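PDB 7M0O: 3-phosphoshikimate 1-carboxyvinyltransferase from Streptomyces sviceus, which probably transfers the enolpyruvyl group of phosphoenolpyruvate to the 5-hydroxyl of shikimate-3-phosphate, giving enolpyruvyl shikimate-3-phosphate and phosphate on the way to chorismate. Local coordinates for residues A223-Y228 against K392-F397. Sequence-based numbering, arbitrary orientation.
Sequences ASTASY and KTFPGF
Thr225 and Phe394 mark the closest approach of the two backbones, their CA atoms 7.6 Å apart, where helix residues 223-228 face the loop leading into helix 397-406. That loop folds back in a type I beta turn from Phe394 to Phe397, closed by Phe397 N to Phe394 O at 3.1 Å, with Pro395 at the second position, where its ring-restricted phi (-56°) suits this turn, and Gly396 as N-cap. Thr225 is amphipathic, and both branches are used. With OG1 beside the backbone N (chi1 -67°), the methyl CG2 is left anti to that N and meets the Phe394 ring obliquely, 3.4 Å from its CD2. OG1 instead binds two waters: one continues to Thr393 OG1, while the other donates to Thr393 O at 2.9 Å. Solvent thus bridges helix and loop where side chains alone would leave polar atoms apart. The turn lays Phe397 CA over one face of the Phe394 ring, and CD2 of Phe394 lies at the edge of the Phe397 ring, in its plane. Tyr228, one helical turn beyond Thr225, brings CB near the plane of the Phe397 ring at another point of its rim, 4.5 Å from Phe397 CE1, a looser apolar contact. Its hydroxyl hydrogen-bonds Arg367, predicted to bind phosphoenolpyruvate. With Lys392, also predicted to bind it, just before Thr393, this buried helix-loop packing borders the probable phosphoenolpyruvate site of the EPSP synthase fold.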
loop_
_atom_site.group_PDB
_atom_site.type_symbol
_atom_site.label_atom_id
_atom_site.label_comp_id
_atom_site.label_asym_id
_atom_site.label_seq_id
_atom_site.Cartn_x
_atom_site.Cartn_y
_atom_site.Cartn_z
ATOM N N ALA A 223 -3.213 -6.232 -2.762
ATOM C CA ALA A 223 -3.031 -7.679 -2.738
ATOM C C ALA A 223 -3.219 -8.269 -1.347
ATOM O O ALA A 223 -3.583 -9.444 -1.220
ATOM C CB ALA A 223 -1.645 -8.044 -3.281
ATOM N N SER A 224 -2.963 -7.486 -0.300
ATOM C CA SER A 224 -3.235 -7.950 1.057
ATOM C C SER A 224 -4.733 -8.093 1.284
ATOM O O SER A 224 -5.199 -9.090 1.845
ATOM C CB SER A 224 -2.629 -6.967 2.062
ATOM O OG SER A 224 -1.275 -6.699 1.755
ATOM N N THR A 225 -5.501 -7.108 0.823
ATOM C CA THR A 225 -6.957 -7.206 0.836
ATOM C C THR A 225 -7.437 -8.391 0.006
ATOM O O THR A 225 -8.383 -9.088 0.391
ATOM C CB THR A 225 -7.546 -5.900 0.303
ATOM O OG1 THR A 225 -7.255 -4.857 1.235
ATOM C CG2 THR A 225 -9.060 -6.008 0.097
ATOM N N ALA A 226 -6.767 -8.661 -1.121
ATOM C CA ALA A 226 -7.181 -9.763 -1.976
ATOM C C ALA A 226 -6.989 -11.118 -1.311
ATOM O O ALA A 226 -7.693 -12.066 -1.677
ATOM C CB ALA A 226 -6.413 -9.742 -3.304
ATOM N N SER A 227 -6.088 -11.223 -0.330
ATOM C CA SER A 227 -5.774 -12.531 0.236
ATOM C C SER A 227 -6.996 -13.158 0.881
ATOM O O SER A 227 -7.165 -14.379 0.810
ATOM C CB SER A 227 -4.628 -12.427 1.264
ATOM O OG SER A 227 -5.018 -11.862 2.508
ATOM N N TYR A 228 -7.880 -12.340 1.475
ATOM C CA TYR A 228 -9.053 -12.892 2.142
ATOM C C TYR A 228 -10.033 -13.469 1.140
ATOM O O TYR A 228 -10.675 -14.487 1.420
ATOM C CB TYR A 228 -9.744 -11.814 2.999
ATOM C CG TYR A 228 -8.738 -11.104 3.853
ATOM C CD1 TYR A 228 -8.165 -11.745 4.949
ATOM C CD2 TYR A 228 -8.309 -9.821 3.530
ATOM C CE1 TYR A 228 -7.206 -11.114 5.714
ATOM C CE2 TYR A 228 -7.343 -9.181 4.296
ATOM C CZ TYR A 228 -6.798 -9.839 5.371
ATOM O OH TYR A 228 -5.831 -9.209 6.111
ATOM N N LYS A 392 -9.340 0.680 8.645
ATOM C CA LYS A 392 -7.938 1.062 8.508
ATOM C C LYS A 392 -7.420 0.844 7.094
ATOM O O LYS A 392 -6.561 1.604 6.635
ATOM C CB LYS A 392 -7.076 0.299 9.510
ATOM C CG LYS A 392 -7.373 0.700 10.969
ATOM C CD LYS A 392 -6.526 -0.077 11.955
ATOM C CE LYS A 392 -6.712 0.453 13.373
ATOM N NZ LYS A 392 -5.583 0.054 14.260
ATOM N N THR A 393 -7.921 -0.174 6.377
ATOM C CA THR A 393 -7.474 -0.404 4.997
ATOM C C THR A 393 -8.580 -0.631 3.974
ATOM O O THR A 393 -8.288 -0.594 2.777
ATOM C CB THR A 393 -6.525 -1.612 4.902
ATOM O OG1 THR A 393 -7.207 -2.805 5.328
ATOM C CG2 THR A 393 -5.264 -1.406 5.730
ATOM N N PHE A 394 -9.817 -0.883 4.386
ATOM C CA PHE A 394 -10.850 -1.253 3.428
ATOM C C PHE A 394 -12.194 -0.920 4.062
ATOM O O PHE A 394 -12.809 -1.782 4.705
ATOM C CB PHE A 394 -10.739 -2.744 3.068
ATOM C CG PHE A 394 -11.631 -3.190 1.919
ATOM C CD1 PHE A 394 -12.374 -2.282 1.175
ATOM C CD2 PHE A 394 -11.722 -4.539 1.603
ATOM C CE1 PHE A 394 -13.211 -2.722 0.124
ATOM C CE2 PHE A 394 -12.547 -4.984 0.569
ATOM C CZ PHE A 394 -13.286 -4.075 -0.173
ATOM N N PRO A 395 -12.646 0.332 3.951
ATOM C CA PRO A 395 -13.913 0.714 4.596
ATOM C C PRO A 395 -15.090 -0.146 4.168
ATOM O O PRO A 395 -15.964 -0.427 4.992
ATOM C CB PRO A 395 -14.090 2.180 4.170
ATOM C CG PRO A 395 -12.688 2.660 3.918
ATOM C CD PRO A 395 -11.981 1.480 3.309
ATOM N N GLY A 396 -15.124 -0.602 2.923
ATOM C CA GLY A 396 -16.236 -1.413 2.470
ATOM C C GLY A 396 -16.038 -2.912 2.603
ATOM O O GLY A 396 -16.741 -3.673 1.937
ATOM N N PHE A 397 -15.133 -3.366 3.481
ATOM C CA PHE A 397 -14.819 -4.797 3.524
ATOM C C PHE A 397 -16.047 -5.647 3.836
ATOM O O PHE A 397 -16.248 -6.712 3.239
ATOM C CB PHE A 397 -13.733 -5.106 4.560
ATOM C CG PHE A 397 -13.611 -6.582 4.849
ATOM C CD1 PHE A 397 -12.889 -7.413 4.004
ATOM C CD2 PHE A 397 -14.287 -7.161 5.928
ATOM C CE1 PHE A 397 -12.779 -8.796 4.270
ATOM C CE2 PHE A 397 -14.209 -8.524 6.179
ATOM C CZ PHE A 397 -13.451 -9.343 5.350
HETATM O O HOH W 1 -5.809 -4.752 3.451
HETATM O O HOH W 2 -7.849 -2.243 0.493
#